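Phospholethanolamine N-methyltransferase 2 (Haemonchus contortus, PDB 4KRI) probably transfers methyl groups from S-adenosylmethionine to phosphoethanolamine-derived substrates such as phosphomonomethylethanolamine, on the nematode route to phosphocholine. Local coordinates at residues F191-E194 against W195-N199; D252-T255 against N256-A259; K397-Q400 against N401-D404; R177-L180 against D181-Y185. One frame throughout, in Å; residues are numbered along the deposited sequence.

Interaction 1: F191-E194 against W195-N199. With 1SH (2-(methylamino)ethyl dihydrogen phosphate), chain E.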
loop_
_atom_site.group_PDB
_atom_site.type_symbol
_atom_site.label_atom_id
_atom_site.label_comp_id
_atom_site.label_asym_id
_atom_site.label_seq_id
_atom_site.Cartn_x
_atom_site.Cartn_y
_atom_site.Cartn_z
ATOM N N PHE A 191 -6.430 -1.411 15.246
ATOM C CA PHE A 191 -7.726 -1.077 15.826
ATOM C C PHE A 191 -7.619 -0.262 17.121
ATOM O O PHE A 191 -8.486 0.558 17.409
ATOM C CB PHE A 191 -8.608 -2.323 15.974
ATOM C CG PHE A 191 -8.921 -2.991 14.659
ATOM C CD1 PHE A 191 -9.512 -2.271 13.628
ATOM C CD2 PHE A 191 -8.614 -4.327 14.451
ATOM C CE1 PHE A 191 -9.789 -2.870 12.406
ATOM C CE2 PHE A 191 -8.891 -4.939 13.232
ATOM C CZ PHE A 191 -9.478 -4.206 12.209
ATOM N N ALA A 192 -6.546 -0.454 17.887
ATOM C CA ALA A 192 -6.327 0.377 19.066
ATOM C C ALA A 192 -6.022 1.818 18.639
ATOM O O ALA A 192 -6.513 2.766 19.240
ATOM C CB ALA A 192 -5.201 -0.178 19.914
ATOM N N TYR A 193 -5.217 1.977 17.592
ATOM C CA TYR A 193 -4.948 3.305 17.039
ATOM C C TYR A 193 -6.237 3.969 16.532
ATOM O O TYR A 193 -6.485 5.145 16.814
ATOM C CB TYR A 193 -3.955 3.205 15.876
ATOM C CG TYR A 193 -2.490 3.240 16.256
ATOM C CD1 TYR A 193 -2.027 4.033 17.301
ATOM C CD2 TYR A 193 -1.565 2.489 15.551
ATOM C CE1 TYR A 193 -0.679 4.068 17.626
ATOM C CE2 TYR A 193 -0.226 2.525 15.858
ATOM C CZ TYR A 193 0.216 3.311 16.898
ATOM O OH TYR A 193 1.553 3.339 17.204
ATOM N N GLU A 194 -7.041 3.229 15.768
ATOM C CA GLU A 194 -8.295 3.777 15.248
ATOM C C GLU A 194 -9.192 4.262 16.391
ATOM O O GLU A 194 -9.882 5.285 16.282
ATOM C CB GLU A 194 -9.041 2.739 14.399
ATOM C CG GLU A 194 -10.308 3.290 13.793
ATOM C CD GLU A 194 -11.168 2.236 13.118
ATOM O OE1 GLU A 194 -11.003 1.023 13.400
ATOM O OE2 GLU A 194 -12.030 2.636 12.312
ATOM N N TRP A 195 -9.172 3.531 17.499
ATOM C CA TRP A 195 -10.005 3.894 18.636
ATOM C C TRP A 195 -9.630 5.272 19.173
ATOM O O TRP A 195 -10.505 6.087 19.455
ATOM C CB TRP A 195 -9.899 2.846 19.750
ATOM C CG TRP A 195 -10.966 2.965 20.816
ATOM C CD1 TRP A 195 -12.174 2.326 20.841
ATOM C CD2 TRP A 195 -10.911 3.756 22.010
ATOM N NE1 TRP A 195 -12.871 2.674 21.970
ATOM C CE2 TRP A 195 -12.117 3.550 22.707
ATOM C CE3 TRP A 195 -9.958 4.610 22.563
ATOM C CZ2 TRP A 195 -12.397 4.171 23.924
ATOM C CZ3 TRP A 195 -10.241 5.223 23.772
ATOM C CH2 TRP A 195 -11.445 5.000 24.437
ATOM N N ILE A 196 -8.332 5.544 19.299
ATOM C CA ILE A 196 -7.901 6.843 19.808
ATOM C C ILE A 196 -7.965 7.970 18.762
ATOM O O ILE A 196 -8.344 9.101 19.085
ATOM C CB ILE A 196 -6.502 6.773 20.498
ATOM C CG1 ILE A 196 -6.108 8.135 21.064
ATOM C CG2 ILE A 196 -5.426 6.329 19.521
ATOM C CD1 ILE A 196 -7.181 8.773 21.885
ATOM N N PHE A 197 -7.597 7.674 17.522
ATOM C CA PHE A 197 -7.571 8.711 16.488
ATOM C C PHE A 197 -8.968 9.072 15.966
ATOM O O PHE A 197 -9.244 10.235 15.656
ATOM C CB PHE A 197 -6.657 8.296 15.324
ATOM C CG PHE A 197 -5.185 8.335 15.664
ATOM C CD1 PHE A 197 -4.589 9.514 16.083
ATOM C CD2 PHE A 197 -4.399 7.197 15.536
ATOM C CE1 PHE A 197 -3.233 9.559 16.385
ATOM C CE2 PHE A 197 -3.045 7.233 15.835
ATOM C CZ PHE A 197 -2.460 8.418 16.260
ATOM N N GLY A 198 -9.845 8.077 15.875
ATOM C CA GLY A 198 -11.180 8.290 15.341
ATOM C C GLY A 198 -11.475 7.307 14.225
ATOM O O GLY A 198 -10.548 6.849 13.558
ATOM N N ASN A 199 -12.752 6.978 14.020
ATOM C CA ASN A 199 -13.141 6.007 12.995
ATOM C C ASN A 199 -12.438 6.181 11.647
ATOM O O ASN A 199 -12.437 7.272 11.087
ATOM C CB ASN A 199 -14.659 6.029 12.778
ATOM C CG ASN A 199 -15.423 5.316 13.884
ATOM O OD1 ASN A 199 -14.921 5.148 14.995
ATOM N ND2 ASN A 199 -16.646 4.888 13.580
HETATM O O4 1SH E . 2.492 8.101 17.444
HETATM P P1 1SH E . 2.914 6.692 17.038
HETATM O O1 1SH E . 4.382 6.555 16.949
HETATM O O3 1SH E . 2.340 5.660 18.082
HETATM O O2 1SH E . 2.327 6.395 15.597
HETATM C C1 1SH E . 1.025 6.581 15.386
HETATM C C2 1SH E . 0.567 6.493 13.937
HETATM N N1 1SH E . 1.039 7.509 13.037
HETATM C C3 1SH E . 0.637 7.145 11.727
#

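Interaction 2: D252-T255 against N256-A259. With SAH (S-adenosyl-L-homocysteine), chain D.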
loop_
_atom_site.group_PDB
_atom_site.type_symbol
_atom_site.label_atom_id
_atom_site.label_comp_id
_atom_site.label_asym_id
_atom_site.label_seq_id
_atom_site.Cartn_x
_atom_site.Cartn_y
_atom_site.Cartn_z
ATOM N N ASP A 252 -0.706 1.465 0.103
ATOM C CA ASP A 252 -0.095 1.221 1.399
ATOM C C ASP A 252 0.721 -0.046 1.319
ATOM O O ASP A 252 0.374 -0.956 0.574
ATOM C CB ASP A 252 -1.160 1.060 2.482
ATOM C CG ASP A 252 -0.629 1.396 3.842
ATOM O OD1 ASP A 252 -0.960 2.483 4.374
ATOM O OD2 ASP A 252 0.170 0.591 4.373
ATOM N N LEU A 253 1.805 -0.107 2.088
ATOM C CA LEU A 253 2.652 -1.283 2.058
ATOM C C LEU A 253 2.095 -2.355 2.980
ATOM O O LEU A 253 2.349 -3.546 2.788
ATOM C CB LEU A 253 4.083 -0.903 2.467
ATOM C CG LEU A 253 5.128 -2.014 2.314
ATOM C CD1 LEU A 253 5.013 -2.703 0.960
ATOM C CD2 LEU A 253 6.515 -1.446 2.485
ATOM N N SER A 254 1.320 -1.938 3.977
ATOM C CA SER A 254 0.801 -2.893 4.949
ATOM C C SER A 254 -0.477 -3.583 4.489
ATOM O O SER A 254 -1.490 -2.920 4.269
ATOM C CB SER A 254 0.551 -2.194 6.284
ATOM O OG SER A 254 -0.209 -3.030 7.150
ATOM N N THR A 255 -0.444 -4.912 4.355
ATOM C CA THR A 255 -1.648 -5.662 4.019
ATOM C C THR A 255 -2.650 -5.658 5.164
ATOM O O THR A 255 -3.853 -5.728 4.923
ATOM C CB THR A 255 -1.357 -7.120 3.625
ATOM O OG1 THR A 255 -0.377 -7.668 4.512
ATOM C CG2 THR A 255 -0.859 -7.188 2.186
ATOM N N ASN A 256 -2.168 -5.599 6.403
ATOM C CA ASN A 256 -3.071 -5.448 7.545
ATOM C C ASN A 256 -3.932 -4.186 7.440
ATOM O O ASN A 256 -5.144 -4.234 7.671
ATOM C CB ASN A 256 -2.312 -5.428 8.870
ATOM C CG ASN A 256 -1.844 -6.793 9.299
ATOM O OD1 ASN A 256 -2.321 -7.810 8.804
ATOM N ND2 ASN A 256 -0.915 -6.825 10.259
ATOM N N MET A 257 -3.300 -3.072 7.084
ATOM C CA MET A 257 -3.992 -1.802 6.899
ATOM C C MET A 257 -4.967 -1.870 5.736
ATOM O O MET A 257 -6.148 -1.529 5.865
ATOM C CB MET A 257 -2.979 -0.683 6.607
ATOM C CG MET A 257 -2.173 -0.244 7.787
ATOM S SD MET A 257 -3.221 0.670 8.929
ATOM C CE MET A 257 -2.019 1.648 9.780
ATOM N N LEU A 258 -4.476 -2.308 4.582
ATOM C CA LEU A 258 -5.299 -2.237 3.389
ATOM C C LEU A 258 -6.436 -3.256 3.418
ATOM O O LEU A 258 -7.489 -3.029 2.822
ATOM C CB LEU A 258 -4.446 -2.381 2.126
ATOM C CG LEU A 258 -4.984 -1.489 1.005
ATOM C CD1 LEU A 258 -4.753 -0.035 1.357
ATOM C CD2 LEU A 258 -4.371 -1.826 -0.343
ATOM N N ALA A 259 -6.250 -4.367 4.132
ATOM C CA ALA A 259 -7.345 -5.319 4.292
ATOM C C ALA A 259 -8.582 -4.619 4.855
ATOM O O ALA A 259 -9.716 -4.908 4.437
ATOM C CB ALA A 259 -6.926 -6.457 5.209
HETATM N N SAH D . -2.816 8.248 5.925
HETATM C CA SAH D . -3.578 7.374 6.854
HETATM C CB SAH D . -2.617 6.285 7.474
HETATM C CG SAH D . -1.525 6.765 8.424
HETATM S SD SAH D . -0.470 5.403 9.015
HETATM C C SAH D . -4.330 8.164 7.851
HETATM O O SAH D . -4.343 9.385 7.787
HETATM O OXT SAH D . -5.116 7.592 8.588
HETATM C "C5'" SAH D . 0.960 5.300 7.923
HETATM C "C4'" SAH D . 0.838 4.382 6.842
HETATM O "O4'" SAH D . 1.960 4.577 5.941
HETATM C "C3'" SAH D . 0.962 2.987 7.324
HETATM O "O3'" SAH D . -0.221 2.292 6.995
HETATM C "C2'" SAH D . 2.106 2.419 6.610
HETATM O "O2'" SAH D . 1.912 1.071 6.249
HETATM C "C1'" SAH D . 2.223 3.314 5.419
HETATM N N9 SAH D . 3.569 3.238 4.754
HETATM C C8 SAH D . 4.778 3.419 5.335
HETATM N N7 SAH D . 5.714 3.338 4.384
HETATM C C5 SAH D . 5.108 3.126 3.197
HETATM C C6 SAH D . 5.588 2.962 1.891
HETATM N N6 SAH D . 6.936 2.996 1.609
HETATM N N1 SAH D . 4.683 2.761 0.907
HETATM C C2 SAH D . 3.371 2.722 1.159
HETATM N N3 SAH D . 2.879 2.883 2.401
HETATM C C4 SAH D . 3.723 3.070 3.434
HETATM O O HOH W 1 -0.660 -9.296 6.705
#

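Interaction 3: K397-Q400 against N401-D404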
loop_
_atom_site.group_PDB
_atom_site.type_symbol
_atom_site.label_atom_id
_atom_site.label_comp_id
_atom_site.label_asym_id
_atom_site.label_seq_id
_atom_site.Cartn_x
_atom_site.Cartn_y
_atom_site.Cartn_z
ATOM N N LYS A 397 -13.193 -3.985 24.647
ATOM C CA LYS A 397 -12.800 -4.372 23.296
ATOM C C LYS A 397 -11.347 -4.849 23.211
ATOM O O LYS A 397 -11.038 -5.790 22.476
ATOM C CB LYS A 397 -13.018 -3.204 22.328
ATOM C CG LYS A 397 -14.288 -2.408 22.591
ATOM C CD LYS A 397 -14.532 -1.374 21.501
ATOM C CE LYS A 397 -14.945 -2.039 20.192
ATOM N NZ LYS A 397 -15.251 -1.055 19.110
ATOM N N PHE A 398 -10.459 -4.198 23.958
ATOM C CA PHE A 398 -9.033 -4.513 23.902
ATOM C C PHE A 398 -8.475 -4.855 25.279
ATOM O O PHE A 398 -9.151 -4.672 26.296
ATOM C CB PHE A 398 -8.239 -3.341 23.317
ATOM C CG PHE A 398 -8.809 -2.794 22.038
ATOM C CD1 PHE A 398 -8.386 -3.272 20.807
ATOM C CD2 PHE A 398 -9.763 -1.785 22.070
ATOM C CE1 PHE A 398 -8.914 -2.762 19.631
ATOM C CE2 PHE A 398 -10.294 -1.270 20.899
ATOM C CZ PHE A 398 -9.872 -1.760 19.679
ATOM N N SER A 399 -7.233 -5.336 25.306
ATOM C CA SER A 399 -6.597 -5.748 26.557
ATOM C C SER A 399 -6.138 -4.562 27.396
ATOM O O SER A 399 -6.072 -3.430 26.914
ATOM C CB SER A 399 -5.409 -6.680 26.289
ATOM O OG SER A 399 -4.252 -5.952 25.913
ATOM N N GLN A 400 -5.825 -4.836 28.658
ATOM C CA GLN A 400 -5.256 -3.846 29.559
ATOM C C GLN A 400 -3.880 -3.404 29.058
ATOM O O GLN A 400 -3.514 -2.234 29.168
ATOM C CB GLN A 400 -5.129 -4.436 30.965
ATOM C CG GLN A 400 -4.592 -3.460 32.005
ATOM C CD GLN A 400 -5.585 -2.362 32.327
ATOM O OE1 GLN A 400 -6.794 -2.597 32.355
ATOM N NE2 GLN A 400 -5.084 -1.154 32.562
ATOM N N ASN A 401 -3.121 -4.351 28.509
ATOM C CA ASN A 401 -1.786 -4.061 27.980
ATOM C C ASN A 401 -1.843 -3.064 26.826
ATOM O O ASN A 401 -0.993 -2.179 26.705
ATOM C CB ASN A 401 -1.097 -5.351 27.517
ATOM C CG ASN A 401 -0.634 -6.221 28.674
ATOM O OD1 ASN A 401 -0.505 -5.756 29.808
ATOM N ND2 ASN A 401 -0.366 -7.492 28.386
ATOM N N ALA A 402 -2.851 -3.224 25.975
ATOM C CA ALA A 402 -3.071 -2.304 24.866
ATOM C C ALA A 402 -3.435 -0.918 25.392
ATOM O O ALA A 402 -2.912 0.094 24.916
ATOM C CB ALA A 402 -4.165 -2.826 23.961
ATOM N N TYR A 403 -4.327 -0.883 26.379
ATOM C CA TYR A 403 -4.767 0.377 26.979
ATOM C C TYR A 403 -3.624 1.189 27.588
ATOM O O TYR A 403 -3.486 2.382 27.313
ATOM C CB TYR A 403 -5.860 0.145 28.036
ATOM C CG TYR A 403 -6.262 1.430 28.723
ATOM C CD1 TYR A 403 -7.089 2.353 28.088
ATOM C CD2 TYR A 403 -5.793 1.738 29.994
ATOM C CE1 TYR A 403 -7.440 3.545 28.712
ATOM C CE2 TYR A 403 -6.141 2.920 30.617
ATOM C CZ TYR A 403 -6.968 3.814 29.970
ATOM O OH TYR A 403 -7.308 4.997 30.591
ATOM N N ASP A 404 -2.814 0.552 28.428
ATOM C CA ASP A 404 -1.706 1.257 29.064
ATOM C C ASP A 404 -0.686 1.765 28.036
ATOM O O ASP A 404 -0.107 2.839 28.208
ATOM C CB ASP A 404 -1.030 0.375 30.117
ATOM C CG ASP A 404 -1.974 -0.013 31.250
ATOM O OD1 ASP A 404 -2.909 0.766 31.546
ATOM O OD2 ASP A 404 -1.778 -1.097 31.847
#

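Interaction 4: R177-L180 against D181-Y185. With 1SH (2-(methylamino)ethyl dihydrogen phosphate), chain E; SAH (S-adenosyl-L-homocysteine), chain D.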
loop_
_atom_site.group_PDB
_atom_site.type_symbol
_atom_site.label_atom_id
_atom_site.label_comp_id
_atom_site.label_asym_id
_atom_site.label_seq_id
_atom_site.Cartn_x
_atom_site.Cartn_y
_atom_site.Cartn_z
ATOM N N ARG A 177 7.850 -4.590 4.832
ATOM C CA ARG A 177 6.428 -4.923 4.889
ATOM C C ARG A 177 6.136 -5.761 6.129
ATOM O O ARG A 177 5.176 -5.498 6.853
ATOM C CB ARG A 177 5.998 -5.690 3.628
ATOM C CG ARG A 177 4.489 -5.824 3.460
ATOM C CD ARG A 177 4.112 -6.667 2.231
ATOM N NE ARG A 177 4.498 -8.069 2.391
ATOM C CZ ARG A 177 3.711 -9.016 2.895
ATOM N NH1 ARG A 177 2.476 -8.730 3.286
ATOM N NH2 ARG A 177 4.157 -10.258 3.013
ATOM N N ASP A 178 6.977 -6.758 6.380
ATOM C CA ASP A 178 6.743 -7.650 7.509
ATOM C C ASP A 178 6.963 -6.925 8.830
ATOM O O ASP A 178 6.259 -7.172 9.808
ATOM C CB ASP A 178 7.622 -8.900 7.421
ATOM C CG ASP A 178 7.139 -9.884 6.368
ATOM O OD1 ASP A 178 5.952 -9.819 5.980
ATOM O OD2 ASP A 178 7.952 -10.735 5.942
ATOM N N PHE A 179 7.935 -6.021 8.853
ATOM C CA PHE A 179 8.173 -5.205 10.033
ATOM C C PHE A 179 6.940 -4.384 10.410
ATOM O O PHE A 179 6.566 -4.331 11.581
ATOM C CB PHE A 179 9.362 -4.270 9.818
ATOM C CG PHE A 179 9.509 -3.236 10.896
ATOM C CD1 PHE A 179 10.010 -3.583 12.145
ATOM C CD2 PHE A 179 9.137 -1.922 10.666
ATOM C CE1 PHE A 179 10.133 -2.629 13.145
ATOM C CE2 PHE A 179 9.258 -0.969 11.658
ATOM C CZ PHE A 179 9.750 -1.322 12.898
ATOM N N LEU A 180 6.331 -3.741 9.417
ATOM C CA LEU A 180 5.116 -2.949 9.623
ATOM C C LEU A 180 3.967 -3.831 10.137
ATOM O O LEU A 180 3.302 -3.487 11.113
ATOM C CB LEU A 180 4.696 -2.263 8.317
ATOM C CG LEU A 180 5.620 -1.179 7.745
ATOM C CD1 LEU A 180 5.233 -0.807 6.313
ATOM C CD2 LEU A 180 5.577 0.044 8.635
ATOM N N ASP A 181 3.755 -4.972 9.484
ATOM C CA ASP A 181 2.634 -5.866 9.809
ATOM C C ASP A 181 2.808 -6.601 11.142
ATOM O O ASP A 181 1.823 -7.027 11.751
ATOM C CB ASP A 181 2.433 -6.912 8.698
ATOM C CG ASP A 181 1.726 -6.352 7.464
ATOM O OD1 ASP A 181 0.967 -5.367 7.587
ATOM O OD2 ASP A 181 1.919 -6.925 6.365
ATOM N N ARG A 182 4.049 -6.778 11.588
ATOM C CA ARG A 182 4.309 -7.599 12.773
ATOM C C ARG A 182 4.551 -6.791 14.038
ATOM O O ARG A 182 4.551 -7.339 15.137
ATOM C CB ARG A 182 5.490 -8.558 12.537
ATOM C CG ARG A 182 5.238 -9.640 11.477
ATOM C CD ARG A 182 6.497 -10.464 11.203
ATOM N NE ARG A 182 6.345 -11.329 10.031
ATOM C CZ ARG A 182 7.337 -12.029 9.484
ATOM N NH1 ARG A 182 8.556 -11.968 10.002
ATOM N NH2 ARG A 182 7.108 -12.792 8.418
ATOM N N THR A 183 4.766 -5.488 13.884
ATOM C CA THR A 183 5.117 -4.657 15.027
ATOM C C THR A 183 4.102 -3.549 15.275
ATOM O O THR A 183 3.170 -3.713 16.058
ATOM C CB THR A 183 6.516 -4.034 14.851
ATOM O OG1 THR A 183 7.396 -5.001 14.261
ATOM C CG2 THR A 183 7.068 -3.589 16.193
ATOM N N GLN A 184 4.273 -2.421 14.595
ATOM C CA GLN A 184 3.425 -1.262 14.853
ATOM C C GLN A 184 2.002 -1.462 14.335
ATOM O O GLN A 184 1.028 -1.057 14.980
ATOM C CB GLN A 184 4.031 0.004 14.234
ATOM C CG GLN A 184 3.256 1.274 14.580
ATOM C CD GLN A 184 3.965 2.556 14.163
ATOM O OE1 GLN A 184 4.949 2.529 13.421
ATOM N NE2 GLN A 184 3.464 3.686 14.642
ATOM N N TYR A 185 1.882 -2.090 13.174
ATOM C CA TYR A 185 0.583 -2.193 12.530
ATOM C C TYR A 185 0.080 -3.635 12.469
ATOM O O TYR A 185 -0.339 -4.118 11.418
ATOM C CB TYR A 185 0.618 -1.530 11.145
ATOM C CG TYR A 185 1.017 -0.060 11.189
ATOM C CD1 TYR A 185 0.360 0.845 12.019
ATOM C CD2 TYR A 185 2.063 0.419 10.420
ATOM C CE1 TYR A 185 0.722 2.180 12.058
ATOM C CE2 TYR A 185 2.431 1.762 10.457
ATOM C CZ TYR A 185 1.757 2.632 11.275
ATOM O OH TYR A 185 2.131 3.967 11.310
HETATM O O4 1SH E . 2.492 8.101 17.444
HETATM P P1 1SH E . 2.914 6.692 17.038
HETATM O O1 1SH E . 4.382 6.555 16.949
HETATM O O3 1SH E . 2.340 5.660 18.082
HETATM O O2 1SH E . 2.327 6.395 15.597
HETATM C C1 1SH E . 1.025 6.581 15.386
HETATM C C2 1SH E . 0.567 6.493 13.937
HETATM N N1 1SH E . 1.039 7.509 13.037
HETATM C C3 1SH E . 0.637 7.145 11.727
HETATM N N SAH D . -2.816 8.248 5.925
HETATM C CA SAH D . -3.578 7.374 6.854
HETATM C CB SAH D . -2.617 6.285 7.474
HETATM C CG SAH D . -1.525 6.765 8.424
HETATM S SD SAH D . -0.470 5.403 9.015
HETATM C C SAH D . -4.330 8.164 7.851
HETATM O O SAH D . -4.343 9.385 7.787
HETATM O OXT SAH D . -5.116 7.592 8.588
HETATM C "C5'" SAH D . 0.960 5.300 7.923
HETATM C "C4'" SAH D . 0.838 4.382 6.842
HETATM O "O4'" SAH D . 1.960 4.577 5.941
HETATM C "C3'" SAH D . 0.962 2.987 7.324
HETATM O "O3'" SAH D . -0.221 2.292 6.995
HETATM C "C2'" SAH D . 2.106 2.419 6.610
HETATM O "O2'" SAH D . 1.912 1.071 6.249
HETATM C "C1'" SAH D . 2.223 3.314 5.419
HETATM N N9 SAH D . 3.569 3.238 4.754
HETATM C C8 SAH D . 4.778 3.419 5.335
HETATM N N7 SAH D . 5.714 3.338 4.384
HETATM C C5 SAH D . 5.108 3.126 3.197
HETATM C C6 SAH D . 5.588 2.962 1.891
HETATM N N6 SAH D . 6.936 2.996 1.609
HETATM N N1 SAH D . 4.683 2.761 0.907
HETATM C C2 SAH D . 3.371 2.722 1.159
HETATM N N3 SAH D . 2.879 2.883 2.401
HETATM C C4 SAH D . 3.723 3.070 3.434
HETATM O O HOH W 2 3.528 -9.296 6.497
HETATM O O HOH W 3 6.260 -1.498 12.613
#

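Interaction 1: F191-E194 against W195-N199
Y193 and F197, one turn apart near the C-terminal end of helix 187-197, lie side by side and point the same way into the substrate site. Their rings meet obliquely, with planes at 36°, and Y193 CD1 comes to 3.7 Å from F197 CE2. With CG of Y193 anti to its carbonyl carbon (chi1 -87°) and CG of F197 likewise, both rings leave the same side of the helix and border the bound phosphomonomethylethanolamine. Its C2 sits over one face of the Y193 ring, whereas its C1 reaches the edge of the F197 ring, near the ring plane. The phenol adds a polar hold: Y193 OH, also bonded to Q184 NE2, donates to O3 of the ligand at 2.6 Å. Y327, Y341, R345, Y347 and K413 hydrogen-bond the ligand too.

Backbone bonds hold the turn together. The straightest is F197 N to Y193 O, 2.9 Å with an N-H...O angle of 168°; W195 N bonds to F191 O, and I196 N bonds weakly to A192 O. G198 N closes the series on E194 O at 2.8 Å, and the positive phi of G198 takes the chain out of the helix.

E194 carries the charged contact. Its extended side chain brings OE2 to 3.6 Å from N199 CA, and the same oxygen accepts from N200 N and forms a salt bridge with R264.

Around the helix, W195 and I196 pack on helix 373-389, Y193 and I196 touch helix 400-418, and F191 leans on helix 255-268.

Interaction 2: D252-T255 against N256-A259
D252 and S254 meet M257 and L258 where strand 247-252 of the Rossmann-type methyltransferase domain turns into helix 255-268, a junction that binds the ribose of S-adenosylhomocysteine. D252 CB packs 3.9 Å from L258 CD1. With CG anti to the backbone N (chi1 -155°), the carboxylate is carried to the ribose, where each oxygen takes one hydroxyl: OD1 accepts from O3' at 2.7 Å and OD2 from O2' at 2.6 Å. OD1 also receives the backbone N-H of G232, while OD2 offers its anti lone pair to S254 N at 2.8 Å, closing an Asx turn. The carboxylate is thus gripped by four bonds that fix its rotation.

S254 is the N-cap of the helix. Its OG, which is also hydrogen-bonded to D181, accepts from M257 N at 3.1 Å with an N-H...O angle of 165°. L258 N bonds to S254 O, and A259 N to T255 O. The M257 chain bends at chi2 and runs past the ribose, so that both CG and CE approach O3'. Farther round, T255 OG1 bonds D181 OD2 and N256 ND2 bonds Y185 O, while a water held on T255 OG1 donates to N256 OD1 at 3.1 Å.

Interaction 3: K397-Q400 against N401-D404
S399 is the N-cap of helix 400-418 and meets A402 and Y403 of its first turn. Its OG stands between its own backbone N and carbonyl carbon (chi1 80°), a turn that sets the hydroxyl oxygen beneath the first helical turn, where it accepts from A402 N at 3.1 Å. The carbonyl of S399 then takes Y403 N, also at 3.1 Å, and D404 N bonds to Q400 O at 3.0 Å in a nearly straight bond.

The Q400 side chain folds back over this turn. CG is anti to the backbone N, and a bend at chi2 of 70° brings the amide round to the D404 carboxylate, one turn on. The two flat groups are inclined 55° to each other. NE2 reaches both oxygens, OD1 at 3.1 Å and OD2 at 3.4 Å, but both bonds are weak; the same nitrogen also lies obliquely to the Y403 ring.

Before the cap, F398 CB rests 4.2 Å from A402 CB, while the F398 ring stacks on F394 of helix 391-395. Y403 packs against K391 and L395 of that helix. The serine cap satisfies an N-H of the first turn, and the acid near the N-terminal end of helix 400-418 would be expected to interact favourably with the helix dipole.

Interaction 4: R177-L180 against D181-Y185
D178 and R182 run side by side along helix 176-184, their carboxylate and guanidinium stacked with planes 11° apart. D178 CB sits over the centre of one guanidinium face, and D178 OD2 is 3.3 Å from R182 NH2, well out of plane, so charge alone joins them. R177 and D181 cross instead, their planes 77° apart, in a long salt bridge of 3.6 Å from R177 NH1 to D181 OD2. R177 has further salt bridges to D120 and D123 of helix 114-124, while D181 accepts from S254 and T255 at the start of helix 255-268.

The helix widens into a pi-type turn over residues 181-184: Y185 N bonds to L180 O, five residues back, at 2.9 Å. F179 O turns to the T183 hydroxyl, accepting from OG1 at 2.9 Å in the carbonyl plane, and to a water that accepts from Q184 N.

L180 CD2 meets the edge of the Y185 ring, 4.0 Å from Y185 CD2. With CG anti to the carbonyl carbon (chi1 -58°), Y185 reaches alongside the place where cofactor and substrate meet: CE2 approaches C3' of S-adenosylhomocysteine, and OH, bonded to H301, lies 3.5 Å from methyl carbon C3 of phosphomonomethylethanolamine.

Overall arrangement
Each contact is local and closes a single turn; in chain order they run 4, 1, 2, 3, in series, with none nested or crossing. Interaction 4, on helix 176-184, leads directly into helix 187-197 of interaction 1, and the two meet at the substrate through Q184 and Y193. Interaction 2 follows on the methyltransferase domain, its centre about 10 Å from that of interaction 4; D181 and Y185 bind its helix start, and both contacts border the cofactor. Interaction 3 comes last, peripheral to both ligands, but F398 packs against F191, A192 and W195, tying the approach to helix 400-418 to helix 187-197.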